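Local coordinates for nitroreductase (Bacteroides fragilis NCTC 9343, PDB 3EK3), which binds flavin mononucleotide and probably acts as an oxidoreductase that passes electrons between NAD(P)H and nitrogenous compounds, at residues I99-P104 against E157-Y162; V58-L63 against P95-V100; E62-I67 against E86-Y91; T52-T57 against T151-P156. All blocks are in the same frame, centred on the assembly; numbering follows the deposited sequence.

Interaction 1 of 4, residues I99-P104 against E157-Y162; sequences IVSNEP and ENHKVY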
loop_
_atom_site.group_PDB
_atom_site.type_symbol
_atom_site.label_atom_id
_atom_site.label_comp_id
_atom_site.label_asym_id
_atom_site.label_seq_id
_atom_site.Cartn_x
_atom_site.Cartn_y
_atom_site.Cartn_z
ATOM N N ILE A 99 -14.603 -3.109 -2.032
ATOM C CA ILE A 99 -14.305 -1.883 -2.753
ATOM C C ILE A 99 -13.655 -0.890 -1.793
ATOM O O ILE A 99 -14.270 -0.501 -0.813
ATOM C CB ILE A 99 -15.607 -1.256 -3.323
ATOM C CG1 ILE A 99 -16.305 -2.264 -4.255
ATOM C CG2 ILE A 99 -15.307 0.060 -4.069
ATOM C CD1 ILE A 99 -17.720 -1.894 -4.674
ATOM N N VAL A 100 -12.431 -0.462 -2.103
ATOM C CA VAL A 100 -11.670 0.389 -1.171
ATOM C C VAL A 100 -11.619 1.779 -1.814
ATOM O O VAL A 100 -11.047 1.965 -2.882
ATOM C CB VAL A 100 -10.277 -0.188 -0.822
ATOM C CG1 VAL A 100 -9.539 0.742 0.198
ATOM C CG2 VAL A 100 -10.384 -1.627 -0.185
ATOM N N SER A 101 -12.245 2.755 -1.149
ATOM C CA SER A 101 -12.417 4.097 -1.730
ATOM C C SER A 101 -11.837 5.143 -0.785
ATOM O O SER A 101 -11.634 4.872 0.365
ATOM C CB SER A 101 -13.890 4.394 -1.996
ATOM O OG SER A 101 -14.686 4.423 -0.817
ATOM N N ASN A 102 -11.612 6.350 -1.291
ATOM C CA ASN A 102 -11.115 7.433 -0.450
ATOM C C ASN A 102 -11.501 8.714 -1.108
ATOM O O ASN A 102 -11.733 8.734 -2.305
ATOM C CB ASN A 102 -9.586 7.321 -0.296
ATOM C CG ASN A 102 -9.034 8.011 0.982
ATOM O OD1 ASN A 102 -9.762 8.622 1.758
ATOM N ND2 ASN A 102 -7.716 7.927 1.165
ATOM N N GLU A 103 -11.550 9.789 -0.325
ATOM C CA GLU A 103 -11.673 11.109 -0.904
ATOM C C GLU A 103 -10.343 11.452 -1.561
ATOM O O GLU A 103 -9.272 11.096 -1.091
ATOM C CB GLU A 103 -12.088 12.130 0.152
ATOM C CG GLU A 103 -11.109 12.349 1.250
ATOM C CD GLU A 103 -11.610 13.379 2.299
ATOM O OE1 GLU A 103 -12.797 13.299 2.729
ATOM O OE2 GLU A 103 -10.785 14.246 2.671
ATOM N N PRO A 104 -10.409 12.124 -2.699
ATOM C CA PRO A 104 -9.216 12.433 -3.450
ATOM C C PRO A 104 -8.493 13.743 -3.042
ATOM O O PRO A 104 -7.551 14.151 -3.714
ATOM C CB PRO A 104 -9.759 12.504 -4.862
ATOM C CG PRO A 104 -11.126 13.088 -4.681
ATOM C CD PRO A 104 -11.635 12.479 -3.432
ATOM N N GLU A 157 -20.226 9.227 -2.320
ATOM C CA GLU A 157 -20.248 9.902 -3.607
ATOM C C GLU A 157 -19.047 10.777 -3.868
ATOM O O GLU A 157 -18.752 11.052 -5.023
ATOM C CB GLU A 157 -21.517 10.729 -3.752
ATOM C CG GLU A 157 -22.727 9.825 -3.800
ATOM C CD GLU A 157 -24.029 10.561 -3.976
ATOM O OE1 GLU A 157 -24.276 11.089 -5.081
ATOM O OE2 GLU A 157 -24.808 10.589 -3.004
ATOM N N ASN A 158 -18.386 11.236 -2.807
ATOM C CA ASN A 158 -17.194 12.072 -2.919
ATOM C C ASN A 158 -15.894 11.273 -2.930
ATOM O O ASN A 158 -14.816 11.853 -2.874
ATOM C CB ASN A 158 -17.158 13.095 -1.761
ATOM C CG ASN A 158 -16.886 12.448 -0.431
ATOM O OD1 ASN A 158 -17.500 11.451 -0.085
ATOM N ND2 ASN A 158 -15.937 12.993 0.313
ATOM N N HIS A 159 -15.996 9.951 -2.985
ATOM C CA HIS A 159 -14.822 9.096 -3.010
ATOM C C HIS A 159 -14.533 8.663 -4.417
ATOM O O HIS A 159 -15.446 8.547 -5.245
ATOM C CB HIS A 159 -15.075 7.854 -2.176
ATOM C CG HIS A 159 -14.843 8.047 -0.710
ATOM N ND1 HIS A 159 -14.572 6.993 0.144
ATOM C CD2 HIS A 159 -14.845 9.169 0.048
ATOM C CE1 HIS A 159 -14.413 7.466 1.370
ATOM N NE2 HIS A 159 -14.575 8.785 1.336
ATOM N N LYS A 160 -13.267 8.391 -4.687
ATOM C CA LYS A 160 -12.882 7.626 -5.862
ATOM C C LYS A 160 -12.495 6.245 -5.393
ATOM O O LYS A 160 -12.181 6.044 -4.229
ATOM C CB LYS A 160 -11.688 8.266 -6.552
ATOM C CG LYS A 160 -11.891 9.714 -6.960
ATOM C CD LYS A 160 -13.191 9.946 -7.696
ATOM C CE LYS A 160 -13.273 11.383 -8.207
ATOM N NZ LYS A 160 -14.648 11.695 -8.635
ATOM N N VAL A 161 -12.533 5.272 -6.304
ATOM C CA VAL A 161 -12.209 3.894 -5.937
ATOM C C VAL A 161 -10.747 3.688 -6.327
ATOM O O VAL A 161 -10.415 3.759 -7.508
ATOM C CB VAL A 161 -13.110 2.867 -6.662
ATOM C CG1 VAL A 161 -12.664 1.451 -6.336
ATOM C CG2 VAL A 161 -14.581 3.054 -6.219
ATOM N N TYR A 162 -9.867 3.483 -5.344
ATOM C CA TYR A 162 -8.435 3.294 -5.610
ATOM C C TYR A 162 -8.016 1.813 -5.826
ATOM O O TYR A 162 -7.008 1.540 -6.514
ATOM C CB TYR A 162 -7.642 3.963 -4.493
ATOM C CG TYR A 162 -7.770 5.476 -4.612
ATOM C CD1 TYR A 162 -6.950 6.182 -5.474
ATOM C CD2 TYR A 162 -8.732 6.186 -3.890
ATOM C CE1 TYR A 162 -7.107 7.589 -5.629
ATOM C CE2 TYR A 162 -8.891 7.555 -4.043
ATOM C CZ TYR A 162 -8.078 8.257 -4.894
ATOM O OH TYR A 162 -8.210 9.633 -5.045
HETATM O O HOH W 1 -14.464 11.040 3.019
#
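Asn102 and Lys160 form the hydrogen-bonded pair of this antiparallel ladder: Asn102 N donates to Lys160 O at 3.0 Å, and Lys160 N returns a bond to Asn102 O. Two residues along, Tyr162 N reaches Val100 O at 3.1 Å, and Ser101 with Val161 makes the non-hydrogen-bonded pair between.

Polar side chains gather at His159. Ser101 OG sits in the plane of the imidazole, 2.7 Å from His159 ND1, and is placed there by chi1 of 63°, between its own backbone N and carbonyl carbon. A water joins the other ring nitrogen, NE2, to Glu103 OE1, while the Asn102-Glu103 peptide lies over one ring face. Both nitrogens are thus engaged, which fixes the rotation of the ring.

Packing of carbon and ring atoms takes the rest. Ile99 CG2 meets Val161 CG1 at 3.7 Å, and the Tyr162 ring runs beside Asn102 CB, its polar OH abutting the proline 3.3 Å from Pro104 CB. The amide of Asn102 turns elsewhere, to Thr48 and Ala109, and Lys160 NZ pairs with Asp142.

Strands 96-102 and 160-168 are here the two inner strands of the antiparallel sheet at the core of the nitroreductase fold.

Interaction 2 of 4, residues V58-L63 against P95-V100; sequences VKLEEL and PTLVIV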
loop_
_atom_site.group_PDB
_atom_site.type_symbol
_atom_site.label_atom_id
_atom_site.label_comp_id
_atom_site.label_asym_id
_atom_site.label_seq_id
_atom_site.Cartn_x
_atom_site.Cartn_y
_atom_site.Cartn_z
ATOM N N VAL A 58 -25.389 -11.591 -7.055
ATOM C CA VAL A 58 -26.207 -10.828 -8.015
ATOM C C VAL A 58 -25.670 -9.421 -8.172
ATOM O O VAL A 58 -25.529 -8.929 -9.284
ATOM C CB VAL A 58 -27.705 -10.746 -7.611
ATOM C CG1 VAL A 58 -28.447 -9.797 -8.542
ATOM C CG2 VAL A 58 -28.354 -12.108 -7.634
ATOM N N LYS A 59 -25.387 -8.752 -7.066
ATOM C CA LYS A 59 -24.894 -7.370 -7.144
ATOM C C LYS A 59 -23.498 -7.311 -7.769
ATOM O O LYS A 59 -23.182 -6.385 -8.508
ATOM C CB LYS A 59 -24.871 -6.722 -5.766
ATOM C CG LYS A 59 -26.220 -6.675 -5.083
ATOM C CD LYS A 59 -26.122 -5.943 -3.757
ATOM C CE LYS A 59 -27.280 -6.276 -2.814
ATOM N NZ LYS A 59 -28.683 -6.047 -3.267
ATOM N N LEU A 60 -22.659 -8.293 -7.477
ATOM C CA LEU A 60 -21.324 -8.315 -8.105
ATOM C C LEU A 60 -21.430 -8.412 -9.636
ATOM O O LEU A 60 -20.747 -7.718 -10.356
ATOM C CB LEU A 60 -20.488 -9.437 -7.541
ATOM C CG LEU A 60 -20.041 -9.192 -6.117
ATOM C CD1 LEU A 60 -19.477 -10.531 -5.542
ATOM C CD2 LEU A 60 -19.082 -7.985 -5.995
ATOM N N GLU A 61 -22.325 -9.277 -10.101
ATOM C CA GLU A 61 -22.543 -9.448 -11.517
ATOM C C GLU A 61 -23.073 -8.171 -12.155
ATOM O O GLU A 61 -22.629 -7.774 -13.222
ATOM C CB GLU A 61 -23.456 -10.659 -11.758
ATOM C CG GLU A 61 -22.780 -11.962 -11.329
ATOM C CD GLU A 61 -23.550 -13.219 -11.714
ATOM O OE1 GLU A 61 -24.721 -13.103 -12.174
ATOM O OE2 GLU A 61 -22.962 -14.326 -11.547
ATOM N N GLU A 62 -24.017 -7.499 -11.496
ATOM C CA GLU A 62 -24.542 -6.240 -12.005
ATOM C C GLU A 62 -23.459 -5.145 -12.108
ATOM O O GLU A 62 -23.417 -4.381 -13.078
ATOM C CB GLU A 62 -25.714 -5.749 -11.124
ATOM C CG GLU A 62 -26.973 -6.590 -11.262
ATOM C CD GLU A 62 -28.185 -6.019 -10.524
ATOM O OE1 GLU A 62 -28.008 -5.251 -9.552
ATOM O OE2 GLU A 62 -29.325 -6.281 -10.988
ATOM N N LEU A 63 -22.630 -5.050 -11.082
ATOM C CA LEU A 63 -21.531 -4.089 -11.055
ATOM C C LEU A 63 -20.545 -4.371 -12.195
ATOM O O LEU A 63 -20.131 -3.467 -12.922
ATOM C CB LEU A 63 -20.827 -4.169 -9.714
ATOM C CG LEU A 63 -19.582 -3.312 -9.529
ATOM C CD1 LEU A 63 -19.913 -1.856 -9.761
ATOM C CD2 LEU A 63 -18.970 -3.515 -8.108
ATOM N N PRO A 95 -16.483 -14.822 -4.444
ATOM C CA PRO A 95 -17.771 -14.599 -3.761
ATOM C C PRO A 95 -17.916 -13.256 -3.026
ATOM O O PRO A 95 -19.044 -12.846 -2.689
ATOM C CB PRO A 95 -17.818 -15.780 -2.782
ATOM C CG PRO A 95 -16.436 -16.044 -2.478
ATOM C CD PRO A 95 -15.700 -15.862 -3.770
ATOM N N THR A 96 -16.787 -12.583 -2.789
ATOM C CA THR A 96 -16.707 -11.291 -2.081
ATOM C C THR A 96 -15.729 -10.365 -2.813
ATOM O O THR A 96 -14.660 -10.787 -3.248
ATOM C CB THR A 96 -16.306 -11.460 -0.591
ATOM O OG1 THR A 96 -17.392 -12.068 0.112
ATOM C CG2 THR A 96 -15.987 -10.100 0.094
ATOM N N LEU A 97 -16.151 -9.120 -2.995
ATOM C CA LEU A 97 -15.279 -8.055 -3.447
ATOM C C LEU A 97 -15.364 -6.881 -2.484
ATOM O O LEU A 97 -16.452 -6.365 -2.234
ATOM C CB LEU A 97 -15.710 -7.592 -4.820
ATOM C CG LEU A 97 -14.833 -6.569 -5.518
ATOM C CD1 LEU A 97 -13.496 -7.165 -5.941
ATOM C CD2 LEU A 97 -15.578 -6.053 -6.712
ATOM N N VAL A 98 -14.221 -6.450 -1.970
ATOM C CA VAL A 98 -14.162 -5.274 -1.103
ATOM C C VAL A 98 -13.711 -4.076 -1.925
ATOM O O VAL A 98 -12.592 -4.039 -2.490
ATOM C CB VAL A 98 -13.217 -5.429 0.059
ATOM C CG1 VAL A 98 -13.348 -4.264 1.051
ATOM C CG2 VAL A 98 -13.494 -6.712 0.776
ATOM N N ILE A 99 -14.603 -3.109 -2.032
ATOM C CA ILE A 99 -14.305 -1.883 -2.753
ATOM C C ILE A 99 -13.655 -0.890 -1.793
ATOM O O ILE A 99 -14.270 -0.501 -0.813
ATOM C CB ILE A 99 -15.607 -1.256 -3.323
ATOM C CG1 ILE A 99 -16.305 -2.264 -4.255
ATOM C CG2 ILE A 99 -15.307 0.060 -4.069
ATOM C CD1 ILE A 99 -17.720 -1.894 -4.674
ATOM N N VAL A 100 -12.431 -0.462 -2.103
ATOM C CA VAL A 100 -11.670 0.389 -1.171
ATOM C C VAL A 100 -11.619 1.779 -1.814
ATOM O O VAL A 100 -11.047 1.965 -2.882
ATOM C CB VAL A 100 -10.277 -0.188 -0.822
ATOM C CG1 VAL A 100 -9.539 0.742 0.198
ATOM C CG2 VAL A 100 -10.384 -1.627 -0.185
#
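Leu60 and Leu97 mark the closest approach of the two backbones, with their CA atoms 7.6 Å apart. Helix 58-63 lies over strand 96-100 with its axis 9.6 Å away, and the two N-to-C directions differ by 59°. At that spacing no hydrogen bond passes between them, and the layers meet chiefly through side chains.

Two leucines, three residues apart and so on one side of the helix, do the work. Leu60 forks over the start of the strand: CD2 comes 3.6 Å from Leu97 CB, while CD1 lies 3.7 Å from the carbonyl oxygen Pro95 O, whose hydrogen bond is to Gln24. Leu63 has its CG anti to the backbone N (chi1 176°), which carries the side chain toward the sheet. It meets Ile99 end to end, CD2 to CD1 at 4.0 Å, and only brushes Leu97 CD2. On the strand, Leu97 and Ile99 both point to the helix, whereas Val98 between them points to the other face.

The side chain of Tyr91 touches both Leu60 and Leu97, and Val54 touches Leu60 and Ile99. All the residues that touch across the contact are buried. This is helix-on-sheet packing in the hydrophobic core of the alpha+beta nitroreductase fold, with helix 57-72 covering one face of the central antiparallel sheet.

Interaction 3 of 4, residues E62-I67 against E86-Y91; sequences ELNERI and ETYCCY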
loop_
_atom_site.group_PDB
_atom_site.type_symbol
_atom_site.label_atom_id
_atom_site.label_comp_id
_atom_site.label_asym_id
_atom_site.label_seq_id
_atom_site.Cartn_x
_atom_site.Cartn_y
_atom_site.Cartn_z
ATOM N N GLU A 62 -24.017 -7.499 -11.496
ATOM C CA GLU A 62 -24.542 -6.240 -12.005
ATOM C C GLU A 62 -23.459 -5.145 -12.108
ATOM O O GLU A 62 -23.417 -4.381 -13.078
ATOM C CB GLU A 62 -25.714 -5.749 -11.124
ATOM C CG GLU A 62 -26.973 -6.590 -11.262
ATOM C CD GLU A 62 -28.185 -6.019 -10.524
ATOM O OE1 GLU A 62 -28.008 -5.251 -9.552
ATOM O OE2 GLU A 62 -29.325 -6.281 -10.988
ATOM N N LEU A 63 -22.630 -5.050 -11.082
ATOM C CA LEU A 63 -21.531 -4.089 -11.055
ATOM C C LEU A 63 -20.545 -4.371 -12.195
ATOM O O LEU A 63 -20.131 -3.467 -12.922
ATOM C CB LEU A 63 -20.827 -4.169 -9.714
ATOM C CG LEU A 63 -19.582 -3.312 -9.529
ATOM C CD1 LEU A 63 -19.913 -1.856 -9.761
ATOM C CD2 LEU A 63 -18.970 -3.515 -8.108
ATOM N N ASN A 64 -20.220 -5.644 -12.382
ATOM C CA ASN A 64 -19.367 -6.043 -13.500
ATOM C C ASN A 64 -19.979 -5.666 -14.848
ATOM O O ASN A 64 -19.265 -5.182 -15.732
ATOM C CB ASN A 64 -19.025 -7.538 -13.400
ATOM C CG ASN A 64 -18.048 -7.988 -14.471
ATOM O OD1 ASN A 64 -16.868 -7.624 -14.430
ATOM N ND2 ASN A 64 -18.533 -8.751 -15.434
ATOM N N GLU A 65 -21.306 -5.813 -15.011
ATOM C CA GLU A 65 -21.969 -5.353 -16.237
ATOM C C GLU A 65 -21.808 -3.871 -16.463
ATOM O O GLU A 65 -21.630 -3.434 -17.596
ATOM C CB GLU A 65 -23.465 -5.666 -16.212
ATOM C CG GLU A 65 -23.786 -7.084 -16.541
ATOM C CD GLU A 65 -23.146 -7.540 -17.853
ATOM O OE1 GLU A 65 -23.407 -6.936 -18.916
ATOM O OE2 GLU A 65 -22.374 -8.498 -17.796
ATOM N N ARG A 66 -21.893 -3.077 -15.400
ATOM C CA ARG A 66 -21.734 -1.626 -15.496
ATOM C C ARG A 66 -20.297 -1.273 -15.880
ATOM O O ARG A 66 -20.052 -0.390 -16.694
ATOM C CB ARG A 66 -22.099 -0.950 -14.158
ATOM C CG ARG A 66 -23.526 -1.225 -13.646
ATOM C CD ARG A 66 -24.553 -1.037 -14.747
ATOM N NE ARG A 66 -25.933 -1.162 -14.271
ATOM C CZ ARG A 66 -26.582 -2.308 -14.042
ATOM N NH1 ARG A 66 -26.000 -3.491 -14.197
ATOM N NH2 ARG A 66 -27.845 -2.261 -13.644
ATOM N N ILE A 67 -19.345 -1.978 -15.288
ATOM C CA ILE A 67 -17.924 -1.778 -15.611
ATOM C C ILE A 67 -17.675 -2.133 -17.083
ATOM O O ILE A 67 -17.042 -1.364 -17.821
ATOM C CB ILE A 67 -17.068 -2.617 -14.660
ATOM C CG1 ILE A 67 -17.109 -1.996 -13.267
ATOM C CG2 ILE A 67 -15.589 -2.728 -15.148
ATOM C CD1 ILE A 67 -16.534 -2.945 -12.204
ATOM N N GLU A 86 -19.032 -11.611 -23.325
ATOM C CA GLU A 86 -20.142 -12.243 -22.575
ATOM C C GLU A 86 -19.590 -13.030 -21.405
ATOM O O GLU A 86 -20.350 -13.618 -20.638
ATOM C CB GLU A 86 -20.948 -13.171 -23.477
ATOM C CG GLU A 86 -21.779 -12.487 -24.522
ATOM C CD GLU A 86 -22.854 -11.572 -23.951
ATOM O OE1 GLU A 86 -23.416 -11.881 -22.887
ATOM O OE2 GLU A 86 -23.138 -10.531 -24.571
ATOM N N THR A 87 -18.274 -13.049 -21.241
ATOM C CA THR A 87 -17.656 -13.873 -20.207
ATOM C C THR A 87 -16.726 -13.108 -19.251
ATOM O O THR A 87 -16.507 -13.543 -18.124
ATOM C CB THR A 87 -16.879 -15.022 -20.858
ATOM O OG1 THR A 87 -15.803 -14.479 -21.627
ATOM C CG2 THR A 87 -17.796 -15.821 -21.784
ATOM N N TYR A 88 -16.166 -11.986 -19.690
ATOM C CA TYR A 88 -15.269 -11.211 -18.851
ATOM C C TYR A 88 -15.880 -10.887 -17.497
ATOM O O TYR A 88 -17.017 -10.384 -17.442
ATOM C CB TYR A 88 -14.925 -9.898 -19.547
ATOM C CG TYR A 88 -14.030 -9.049 -18.692
ATOM C CD1 TYR A 88 -12.693 -9.387 -18.496
ATOM C CD2 TYR A 88 -14.525 -7.924 -18.054
ATOM C CE1 TYR A 88 -11.873 -8.592 -17.696
ATOM C CE2 TYR A 88 -13.717 -7.126 -17.274
ATOM C CZ TYR A 88 -12.401 -7.465 -17.094
ATOM O OH TYR A 88 -11.608 -6.663 -16.309
ATOM N N CYS A 89 -15.153 -11.221 -16.435
ATOM C CA CYS A 89 -15.526 -10.890 -15.065
ATOM C C CYS A 89 -14.284 -10.372 -14.366
ATOM O O CYS A 89 -13.345 -11.125 -14.117
ATOM C CB CYS A 89 -16.053 -12.112 -14.327
ATOM S SG CYS A 89 -16.544 -11.765 -12.673
ATOM N N CYS A 90 -14.265 -9.074 -14.070
ATOM C CA CYS A 90 -13.080 -8.452 -13.515
ATOM C C CYS A 90 -12.685 -9.039 -12.170
ATOM O O CYS A 90 -11.507 -9.025 -11.840
ATOM C CB CYS A 90 -13.224 -6.930 -13.428
ATOM S SG CYS A 90 -14.467 -6.309 -12.257
ATOM N N TYR A 91 -13.633 -9.587 -11.416
ATOM C CA TYR A 91 -13.325 -10.119 -10.081
ATOM C C TYR A 91 -13.250 -11.642 -10.047
ATOM O O TYR A 91 -13.200 -12.262 -8.982
ATOM C CB TYR A 91 -14.308 -9.583 -9.001
ATOM C CG TYR A 91 -15.730 -9.985 -9.254
ATOM C CD1 TYR A 91 -16.523 -9.256 -10.108
ATOM C CD2 TYR A 91 -16.261 -11.130 -8.715
ATOM C CE1 TYR A 91 -17.793 -9.640 -10.402
ATOM C CE2 TYR A 91 -17.537 -11.520 -8.998
ATOM C CZ TYR A 91 -18.311 -10.768 -9.851
ATOM O OH TYR A 91 -19.607 -11.136 -10.193
HETATM O O HOH W 2 -23.062 -9.247 -21.469
#
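Asn64 reaches out of helix 57-72 and takes hold of the backbone of the loop at Tyr88 and Cys90, an asparagine amide making two hydrogen bonds to an irregular segment of the nitroreductase fold. With chi1 at -175° the amide extends away from its own main-chain nitrogen and straight to the loop. There ND2 donates to Tyr88 O at 3.0 Å, with that oxygen near the amide plane, and OD1 accepts from Cys90 N. Since the two bonds use opposite ends of the amide, they fix which way round it sits and give Tyr88 O and Cys90 N a partner in a segment without regular secondary structure.

Around this buried centre the packing is close. The edge of the Tyr91 ring, through CE1, lies 3.9 Å from Asn64 CB, and one turn further along the helix Ile67 CD1 rests 3.9 Å from Cys90 SG. Gln136, an FMN-binding residue, touches both Tyr88 and Cys90, so this loop borders the flavin site.

Toward solvent the contact loosens. Glu65 and Glu86 make no direct contact; a water lies 3.0 Å from Glu86 OE1, and its link to Glu65 OE1 is weak. Glu65 instead has a salt bridge through OE2 to Lys68 of its own helix.

The bond from Cys90 N to Asn64 OD1 is nearly straight, 172° at the hydrogen over 3.0 Å, yet the donor stands above the amide plane of Asn64, 41° out of it.

Interaction 4 of 4, residues T52-T57 against T151-P156; sequences TAVCNT and TSLGVP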
loop_
_atom_site.group_PDB
_atom_site.type_symbol
_atom_site.label_atom_id
_atom_site.label_comp_id
_atom_site.label_asym_id
_atom_site.label_seq_id
_atom_site.Cartn_x
_atom_site.Cartn_y
_atom_site.Cartn_z
ATOM N N THR A 52 -16.183 -1.098 1.330
ATOM C CA THR A 52 -17.522 -1.591 1.015
ATOM C C THR A 52 -17.386 -3.040 0.571
ATOM O O THR A 52 -16.969 -3.326 -0.550
ATOM C CB THR A 52 -18.218 -0.717 -0.072
ATOM O OG1 THR A 52 -18.180 0.651 0.344
ATOM C CG2 THR A 52 -19.678 -1.128 -0.233
ATOM N N ALA A 53 -17.684 -3.960 1.492
ATOM C CA ALA A 53 -17.557 -5.376 1.231
ATOM C C ALA A 53 -18.844 -5.887 0.599
ATOM O O ALA A 53 -19.885 -5.933 1.242
ATOM C CB ALA A 53 -17.233 -6.151 2.517
ATOM N N VAL A 54 -18.776 -6.261 -0.672
ATOM C CA VAL A 54 -19.936 -6.747 -1.390
ATOM C C VAL A 54 -19.860 -8.269 -1.483
ATOM O O VAL A 54 -18.964 -8.804 -2.128
ATOM C CB VAL A 54 -20.035 -6.148 -2.802
ATOM C CG1 VAL A 54 -21.330 -6.626 -3.524
ATOM C CG2 VAL A 54 -19.995 -4.627 -2.722
ATOM N N CYS A 55 -20.816 -8.938 -0.834
ATOM C CA CYS A 55 -20.833 -10.381 -0.700
ATOM C C CYS A 55 -21.972 -11.036 -1.470
ATOM O O CYS A 55 -22.222 -12.206 -1.317
ATOM C CB CYS A 55 -20.982 -10.712 0.766
ATOM S SG CYS A 55 -19.676 -10.026 1.781
ATOM N N ASN A 56 -22.638 -10.276 -2.317
ATOM C CA ASN A 56 -23.848 -10.743 -2.958
ATOM C C ASN A 56 -23.548 -10.976 -4.440
ATOM O O ASN A 56 -23.178 -10.059 -5.160
ATOM C CB ASN A 56 -24.907 -9.661 -2.760
ATOM C CG ASN A 56 -26.265 -10.070 -3.248
ATOM O OD1 ASN A 56 -26.452 -10.334 -4.424
ATOM N ND2 ASN A 56 -27.220 -10.139 -2.335
ATOM N N THR A 57 -23.684 -12.216 -4.886
ATOM C CA THR A 57 -23.324 -12.583 -6.252
ATOM C C THR A 57 -24.095 -11.816 -7.286
ATOM O O THR A 57 -23.496 -11.376 -8.270
ATOM C CB THR A 57 -23.482 -14.082 -6.472
ATOM O OG1 THR A 57 -22.534 -14.747 -5.631
ATOM C CG2 THR A 57 -23.193 -14.472 -7.910
ATOM N N THR A 151 -22.848 4.127 -5.588
ATOM C CA THR A 151 -23.665 4.882 -4.612
ATOM C C THR A 151 -24.723 4.016 -3.938
ATOM O O THR A 151 -24.884 4.053 -2.713
ATOM C CB THR A 151 -24.301 6.065 -5.289
ATOM O OG1 THR A 151 -23.267 6.926 -5.792
ATOM C CG2 THR A 151 -25.238 6.833 -4.317
ATOM N N SER A 152 -25.374 3.169 -4.738
ATOM C CA SER A 152 -26.435 2.296 -4.232
ATOM C C SER A 152 -25.839 1.263 -3.280
ATOM O O SER A 152 -26.493 0.834 -2.350
ATOM C CB SER A 152 -27.183 1.596 -5.375
ATOM O OG SER A 152 -26.502 0.424 -5.796
ATOM N N LEU A 153 -24.586 0.888 -3.515
ATOM C CA LEU A 153 -23.884 -0.062 -2.633
ATOM C C LEU A 153 -23.389 0.596 -1.349
ATOM O O LEU A 153 -23.029 -0.082 -0.402
ATOM C CB LEU A 153 -22.696 -0.685 -3.369
ATOM C CG LEU A 153 -23.065 -1.641 -4.495
ATOM C CD1 LEU A 153 -21.781 -1.893 -5.290
ATOM C CD2 LEU A 153 -23.684 -2.954 -3.933
ATOM N N GLY A 154 -23.310 1.914 -1.329
ATOM C CA GLY A 154 -22.831 2.617 -0.132
ATOM C C GLY A 154 -21.447 3.217 -0.230
ATOM O O GLY A 154 -20.918 3.710 0.760
ATOM N N VAL A 155 -20.852 3.202 -1.419
ATOM C CA VAL A 155 -19.596 3.936 -1.636
ATOM C C VAL A 155 -19.902 5.453 -1.597
ATOM O O VAL A 155 -20.818 5.937 -2.279
ATOM C CB VAL A 155 -18.948 3.599 -2.995
ATOM C CG1 VAL A 155 -17.652 4.407 -3.176
ATOM C CG2 VAL A 155 -18.664 2.091 -3.137
ATOM N N PRO A 156 -19.185 6.218 -0.736
ATOM C CA PRO A 156 -19.455 7.641 -0.695
ATOM C C PRO A 156 -19.302 8.336 -2.032
ATOM O O PRO A 156 -18.362 8.070 -2.768
ATOM C CB PRO A 156 -18.420 8.172 0.312
ATOM C CG PRO A 156 -18.138 7.053 1.181
ATOM C CD PRO A 156 -18.196 5.826 0.274
#
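Thr52 opens the contact by turning its side chain to the end of helix 144-153 and the turn beyond. A chi1 of -53° sets OG1 beside the backbone N and the methyl CG2 opposite it; CG2 lies 3.5 Å from Leu153 O, and OG1 comes 3.8 Å from Val155 CG2, the two side chains crossing at about a right angle. Ala53 points to the other face of the sheet, where it packs on Leu34. Val54 turns back again, and its CG2 meets Leu153 CD1 at 4.2 Å. The strand then ends, and Asn56 caps the next helix by accepting a bond from Lys59 N.

Across from Thr52, Gly154 closes helix 144-153 in a Schellman motif. Its positive phi of 107° turns the chain so that Leu153 and Val155, on either side of it in sequence, both reach the strand.

The second subunit also takes part: residues 52-54 pair in a parallel ladder with one of its strands, and Leu153 packs on Val189 of that subunit.

No hydrogen bond joins the two segments. With methyl groups resting on side chains and on a carbonyl oxygen, the helix end is held against the strand by shape and burial rather than by directional bonds.

Overall arrangement
From the N terminus, strand 50-54 comes first, and interaction 4 joins it to the end of helix 144-153, closing the widest loop of the four. Within that span, helix 57-72 starts both interaction 2, which returns to strand 96-102, and interaction 3, which closes sooner, on the loop before that strand; the two share Glu62 and Leu63. Interaction 1 opens on the same strand where interaction 2 ends and runs to strand 160-168, so it crosses interaction 4 along the chain. Ile99 lies at the junction, probably hydrogen-bonded through its N to Thr52 O. Together they tie three neighbouring sheet strands to helices 57-72 and 144-153.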